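Local coordinates for amino acid adenylation domain-containing protein (Bacillus stratosphericus LAMA 585, PDB 6ULX) that probably activates a 2-oxo acid, 4-methyl-2-oxopentanoate, as its acyl adenylate, as adenylation enzymes of the ANL superfamily do with their acid substrates, at residues A[378-383]-A[452-457]; A[307-312]-A[557-562]. All blocks are in the same frame, centred on the assembly; numbering follows the deposited sequence.

Contact 1 (A[378-383]-A[452-457]); sequences VSFTEL and TLTGRE. With QA7 (5'-O-{(S)-hydroxy[(4-methyl-2-oxopentanoyl)oxy]phosphoryl}adenosine), chain B.
The phenyl ring of Phe-380 carries the methyl of Thr-454 over one face: CG2 stands 3.8 Å from the ring centroid and 13° off the normal, a CH-pi contact. Thr-454 turns this methyl to the ring because its hydroxyl lies between the backbone N and carbonyl carbon (chi1 60°). At the base of the side chain, CB of Phe-380 meets CG2 of Thr-452 at 3.5 Å, and the carbonyl O of Leu-453 approaches CD1 obliquely. With alanine in place of Phe-380 the ring is gone, which is likely to strip the methyl of Thr-454 of its aromatic partner and open a gap there, though the CB contact with Thr-452 could remain. No direct hydrogen bond joins these segments, which belong to different sheets: strand 377-381 pairs with strand 355-359, while 450-456 is an outer strand of a five-stranded antiparallel sheet, with a classic beta bulge where Thr-454 and Gly-455 face Leu-443. Within these segments a water bridges them, donating to the carbonyls of Thr-381 (O, 2.8 Å) and Leu-453; just beside, Leu-383 bonds to the backbone of Leu-451, and Glu-382 forms a salt bridge with Arg-450. Nearer the adenylate, CD1 of Leu-383 meets CG of Leu-453 at 3.9 Å, the side chains crossing at about a right angle. The same Leu-383 CD1 lies 3.5 Å from N24 of the adenine, and Leu-453 CD1 reaches C21 of the base at 3.7 Å.

Contact 2 (A[307-312]-A[557-562]); sequences PKTIHR and RAQLKT. With SO4 (sulfate ion), chain P; SO4 (sulfate ion), chain K.
Thr-309 and Thr-562 meet through their hydroxyls, OG1 of Thr-562 donating a weak hydrogen bond to OG1 of Thr-309 over 3.2 Å. The latter in turn donates to O2 of a sulfate ion, probably from the crystallisation liquor, at 2.9 Å. That anion lies between the segments: its O1 takes a weak bond from the backbone N of Gln-559 (3.3 Å), and CG2 of Thr-562 packs against it. Beside the threonines, the amide of Gln-559 meets the aliphatic part of Lys-308, with OE1 3.5 Å from CB and NE2 3.7 Å from CD. The lysine chain, extended beyond CG, crosses the glutamine at about a right angle, so that CB and CD meet different ends of the amide. Further out, two like charges come close, NH2 of Arg-557 lying 4.0 Å from NH2 of Arg-312 with the guanidinium planes 41° apart; Arg-557 has its counter-charge in Glu-282, through NH1. Gln-559 occupies the N-cap position of helix 560-570, so the sulfate sits near a helix start, where the dipole would probably suit an anion. Helix 272-279 backs both threonines: Phe-275 packs on Thr-309, while Asn-272 and Ala-276 touch Thr-562, so the C-terminal helix lies against helices 307-317 and 272-279.

Contacts 1 and 2 have centres 15 Å apart and meet directly, with OG1 of Thr-381 3.4 Å from CG of Pro-307. Along the chain the order is 307-312, 378-383, 452-457 and 557-562, so both segments of contact 1 fall between those of contact 2. Strand 377-381 follows helix 307-317 in sequence and lies beside its start, whereas 450-456 is an edge strand of the five-stranded antiparallel sheet and 560-570 is the last helix. Contact 1 joins two sheets beside the adenine, while contact 2 attaches the end of the chain, probably part of the mobile C-terminal domain of ANL enzymes, to the larger domain that holds the adenylate.

Contact 1 (A[378-383]-A[452-457])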
# COMPACT_ATOMS: atom_id res chain seq x y z
N VAL A 378 -18.65 4.36 -15.44
CA VAL A 378 -17.72 4.06 -14.36
C VAL A 378 -16.72 5.19 -14.27
O VAL A 378 -16.28 5.74 -15.29
CB VAL A 378 -17.00 2.71 -14.58
CG1 VAL A 378 -17.97 1.55 -14.38
CG2 VAL A 378 -16.38 2.66 -15.97
N SER A 379 -16.35 5.55 -13.04
CA SER A 379 -15.41 6.63 -12.77
C SER A 379 -14.18 6.08 -12.06
O SER A 379 -14.30 5.25 -11.16
CB SER A 379 -16.07 7.72 -11.92
OG SER A 379 -17.13 8.34 -12.62
N PHE A 380 -13.01 6.54 -12.49
CA PHE A 380 -11.74 6.13 -11.91
C PHE A 380 -10.96 7.36 -11.49
O PHE A 380 -11.02 8.40 -12.15
CB PHE A 380 -10.91 5.31 -12.89
CG PHE A 380 -11.64 4.16 -13.50
CD1 PHE A 380 -11.82 2.98 -12.80
CD2 PHE A 380 -12.15 4.24 -14.79
CE1 PHE A 380 -12.49 1.91 -13.36
CE2 PHE A 380 -12.82 3.18 -15.36
CZ PHE A 380 -12.99 2.01 -14.64
N THR A 381 -10.22 7.24 -10.39
CA THR A 381 -9.33 8.30 -9.94
C THR A 381 -7.99 8.17 -10.64
O THR A 381 -7.36 7.11 -10.59
CB THR A 381 -9.14 8.25 -8.42
OG1 THR A 381 -10.41 8.27 -7.77
CG2 THR A 381 -8.31 9.44 -7.95
N GLU A 382 -7.56 9.24 -11.31
CA GLU A 382 -6.23 9.25 -11.90
C GLU A 382 -5.18 9.25 -10.80
O GLU A 382 -5.33 9.91 -9.77
CB GLU A 382 -6.06 10.47 -12.80
CG GLU A 382 -6.80 10.37 -14.12
CD GLU A 382 -6.49 11.54 -15.04
OE1 GLU A 382 -6.90 12.67 -14.72
OE2 GLU A 382 -5.84 11.32 -16.08
N LEU A 383 -4.10 8.51 -11.03
CA LEU A 383 -3.03 8.36 -10.05
C LEU A 383 -1.77 9.12 -10.43
O LEU A 383 -0.79 9.08 -9.68
CB LEU A 383 -2.72 6.88 -9.83
CG LEU A 383 -3.96 6.04 -9.49
CD1 LEU A 383 -3.60 4.58 -9.26
CD2 LEU A 383 -4.67 6.61 -8.26
N THR A 452 -3.86 5.20 -14.52
CA THR A 452 -5.13 4.97 -13.84
C THR A 452 -5.36 3.47 -13.76
O THR A 452 -5.36 2.79 -14.79
CB THR A 452 -6.30 5.65 -14.57
OG1 THR A 452 -6.14 7.07 -14.53
CG2 THR A 452 -7.62 5.26 -13.93
N LEU A 453 -5.53 2.95 -12.55
CA LEU A 453 -5.76 1.53 -12.35
C LEU A 453 -7.26 1.22 -12.40
O LEU A 453 -8.08 2.02 -11.95
CB LEU A 453 -5.18 1.06 -11.02
CG LEU A 453 -3.66 1.04 -10.91
CD1 LEU A 453 -3.25 0.43 -9.57
CD2 LEU A 453 -3.01 0.29 -12.05
N THR A 454 -7.59 0.06 -12.95
CA THR A 454 -8.98 -0.38 -13.08
C THR A 454 -9.25 -1.77 -12.52
O THR A 454 -10.42 -2.10 -12.30
CB THR A 454 -9.41 -0.37 -14.55
OG1 THR A 454 -8.57 -1.24 -15.30
CG2 THR A 454 -9.32 1.03 -15.13
N GLY A 455 -8.23 -2.58 -12.28
CA GLY A 455 -8.45 -3.90 -11.73
C GLY A 455 -7.14 -4.64 -11.56
O GLY A 455 -6.07 -4.05 -11.56
N ARG A 456 -7.26 -5.96 -11.43
CA ARG A 456 -6.10 -6.83 -11.24
C ARG A 456 -6.31 -8.11 -12.02
O ARG A 456 -7.43 -8.60 -12.16
CB ARG A 456 -5.86 -7.15 -9.76
CG ARG A 456 -6.02 -5.96 -8.83
CD ARG A 456 -5.65 -6.31 -7.40
NE ARG A 456 -6.37 -7.48 -6.90
CZ ARG A 456 -7.61 -7.44 -6.40
NH1 ARG A 456 -8.27 -6.30 -6.34
NH2 ARG A 456 -8.18 -8.56 -5.97
N GLU A 457 -5.21 -8.67 -12.54
CA GLU A 457 -5.27 -9.96 -13.20
C GLU A 457 -5.88 -11.02 -12.28
O GLU A 457 -6.63 -11.89 -12.74
CB GLU A 457 -3.88 -10.40 -13.65
CG GLU A 457 -3.24 -9.50 -14.70
CD GLU A 457 -1.83 -9.94 -15.04
OE1 GLU A 457 -1.28 -10.80 -14.32
OE2 GLU A 457 -1.27 -9.43 -16.03
C01 QA7 B . 2.84 3.20 -1.01
C02 QA7 B . 1.92 3.01 -2.21
C03 QA7 B . 1.04 4.25 -2.33
C04 QA7 B . 1.14 1.71 -2.12
C05 QA7 B . 2.07 0.50 -1.98
C06 QA7 B . 1.49 -0.85 -1.58
C10 QA7 B . 0.65 -3.30 -3.92
C11 QA7 B . -0.60 -3.45 -4.51
C12 QA7 B . -0.58 -3.04 -6.05
C13 QA7 B . -1.76 -2.79 -6.32
C14 QA7 B . -2.40 -2.14 -4.91
C16 QA7 B . -1.58 0.17 -4.52
C18 QA7 B . -3.20 1.32 -5.43
C19 QA7 B . -4.13 2.26 -5.95
C21 QA7 B . -5.49 0.54 -6.65
C23 QA7 B . -3.50 -0.01 -5.56
N15 QA7 B . -2.48 -0.71 -4.99
N17 QA7 B . -2.00 1.42 -4.79
N20 QA7 B . -5.24 1.85 -6.54
N22 QA7 B . -4.66 -0.37 -6.17
N24 QA7 B . -3.85 3.68 -5.84
O07 QA7 B . 2.33 -1.98 -1.36
O09 QA7 B . 0.57 -3.75 -2.60
O25 QA7 B . -1.63 -2.48 -3.93
O26 QA7 B . -2.57 -3.98 -6.65
O27 QA7 B . -0.01 -4.16 -6.88
O28 QA7 B . 2.99 -4.41 -2.17
O29 QA7 B . 1.51 -4.16 -0.23
O30 QA7 B . 0.31 -0.89 -1.45
O31 QA7 B . 3.22 0.62 -2.18
P08 QA7 B . 1.87 -3.58 -1.58
O HOH W 1 -7.06 4.35 -10.23
O HOH W 2 -5.08 8.28 -16.49

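Contact 2 (A[307-312]-A[557-562])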
# COMPACT_ATOMS: atom_id res chain seq x y z
N PRO A 307 -13.51 8.16 -5.81
CA PRO A 307 -13.76 9.61 -5.93
C PRO A 307 -14.72 10.15 -4.88
O PRO A 307 -14.44 11.19 -4.27
CB PRO A 307 -14.33 9.74 -7.35
CG PRO A 307 -13.80 8.55 -8.09
CD PRO A 307 -13.75 7.44 -7.07
N LYS A 308 -15.85 9.47 -4.66
CA LYS A 308 -16.81 9.96 -3.68
C LYS A 308 -16.20 10.03 -2.28
O LYS A 308 -16.56 10.93 -1.50
CB LYS A 308 -18.05 9.07 -3.67
CG LYS A 308 -19.07 9.42 -4.74
CD LYS A 308 -20.21 8.41 -4.80
CE LYS A 308 -21.30 8.86 -5.76
NZ LYS A 308 -22.39 7.84 -5.89
N THR A 309 -15.30 9.12 -1.95
CA THR A 309 -14.69 9.12 -0.63
C THR A 309 -13.87 10.38 -0.40
O THR A 309 -14.05 11.09 0.60
CB THR A 309 -13.82 7.88 -0.45
OG1 THR A 309 -14.61 6.70 -0.63
CG2 THR A 309 -13.18 7.86 0.94
N ILE A 310 -12.97 10.70 -1.34
CA ILE A 310 -12.04 11.80 -1.11
C ILE A 310 -12.75 13.15 -1.20
O ILE A 310 -12.32 14.12 -0.58
CB ILE A 310 -10.86 11.72 -2.10
CG1 ILE A 310 -11.36 11.82 -3.54
CG2 ILE A 310 -10.09 10.42 -1.89
CD1 ILE A 310 -10.24 11.74 -4.58
N HIS A 311 -13.83 13.24 -1.98
CA HIS A 311 -14.53 14.51 -2.11
C HIS A 311 -15.42 14.79 -0.91
O HIS A 311 -15.51 15.94 -0.46
CB HIS A 311 -15.33 14.54 -3.41
CG HIS A 311 -14.48 14.76 -4.63
ND1 HIS A 311 -14.34 13.80 -5.62
CD2 HIS A 311 -13.72 15.81 -5.02
CE1 HIS A 311 -13.54 14.26 -6.56
NE2 HIS A 311 -13.15 15.48 -6.22
N ARG A 312 -16.09 13.76 -0.39
CA ARG A 312 -16.80 13.93 0.88
C ARG A 312 -15.82 14.28 1.99
O ARG A 312 -16.13 15.09 2.87
CB ARG A 312 -17.56 12.65 1.23
CG ARG A 312 -18.39 12.73 2.50
CD ARG A 312 -19.72 13.45 2.28
NE ARG A 312 -20.62 13.31 3.42
CZ ARG A 312 -20.90 14.28 4.30
NH1 ARG A 312 -20.35 15.49 4.17
NH2 ARG A 312 -21.73 14.04 5.30
N ARG A 557 -25.40 4.98 4.02
CA ARG A 557 -24.73 6.12 3.35
C ARG A 557 -23.35 5.69 2.84
O ARG A 557 -22.93 6.22 1.81
CB ARG A 557 -24.60 7.31 4.29
CG ARG A 557 -25.89 7.68 4.99
CD ARG A 557 -25.61 8.31 6.32
NE ARG A 557 -25.22 9.70 6.18
CZ ARG A 557 -24.88 10.47 7.19
NH1 ARG A 557 -24.87 9.98 8.41
NH2 ARG A 557 -24.54 11.72 6.97
N ALA A 558 -22.65 4.83 3.58
CA ALA A 558 -21.30 4.46 3.17
C ALA A 558 -21.33 3.60 1.92
O ALA A 558 -22.18 2.71 1.77
CB ALA A 558 -20.59 3.72 4.31
N GLN A 559 -20.39 3.86 1.01
CA GLN A 559 -20.30 3.11 -0.23
C GLN A 559 -20.03 1.63 0.06
O GLN A 559 -19.43 1.27 1.07
CB GLN A 559 -19.20 3.68 -1.12
CG GLN A 559 -19.53 3.73 -2.59
CD GLN A 559 -18.84 4.89 -3.30
OE1 GLN A 559 -18.24 5.75 -2.66
NE2 GLN A 559 -18.94 4.91 -4.63
N LEU A 560 -20.49 0.77 -0.85
CA LEU A 560 -20.34 -0.67 -0.65
C LEU A 560 -18.88 -1.08 -0.69
O LEU A 560 -18.40 -1.81 0.19
CB LEU A 560 -21.16 -1.43 -1.69
CG LEU A 560 -21.42 -2.92 -1.48
CD1 LEU A 560 -20.16 -3.74 -1.70
CD2 LEU A 560 -21.99 -3.20 -0.09
N LYS A 561 -18.14 -0.62 -1.70
CA LYS A 561 -16.71 -0.94 -1.78
C LYS A 561 -15.96 -0.35 -0.59
O LYS A 561 -15.07 -1.00 -0.03
CB LYS A 561 -16.13 -0.41 -3.09
CG LYS A 561 -14.64 -0.67 -3.28
CD LYS A 561 -14.36 -2.13 -3.62
CE LYS A 561 -12.88 -2.35 -3.95
NZ LYS A 561 -12.64 -3.69 -4.55
N THR A 562 -16.30 0.88 -0.20
CA THR A 562 -15.62 1.51 0.93
C THR A 562 -15.89 0.78 2.24
O THR A 562 -15.00 0.71 3.10
CB THR A 562 -16.04 2.99 1.02
OG1 THR A 562 -14.94 3.82 0.61
CG2 THR A 562 -16.48 3.37 2.43
S SO4 P . -17.53 7.03 1.88
O1 SO4 P . -18.57 6.22 2.51
O2 SO4 P . -17.25 6.50 0.55
O3 SO4 P . -18.00 8.41 1.77
O4 SO4 P . -16.33 6.99 2.70
S SO4 K . -8.93 -2.90 -2.91
O1 SO4 K . -9.75 -3.78 -3.74
O2 SO4 K . -8.20 -1.97 -3.77
O3 SO4 K . -9.78 -2.15 -2.00
O4 SO4 K . -7.98 -3.70 -2.15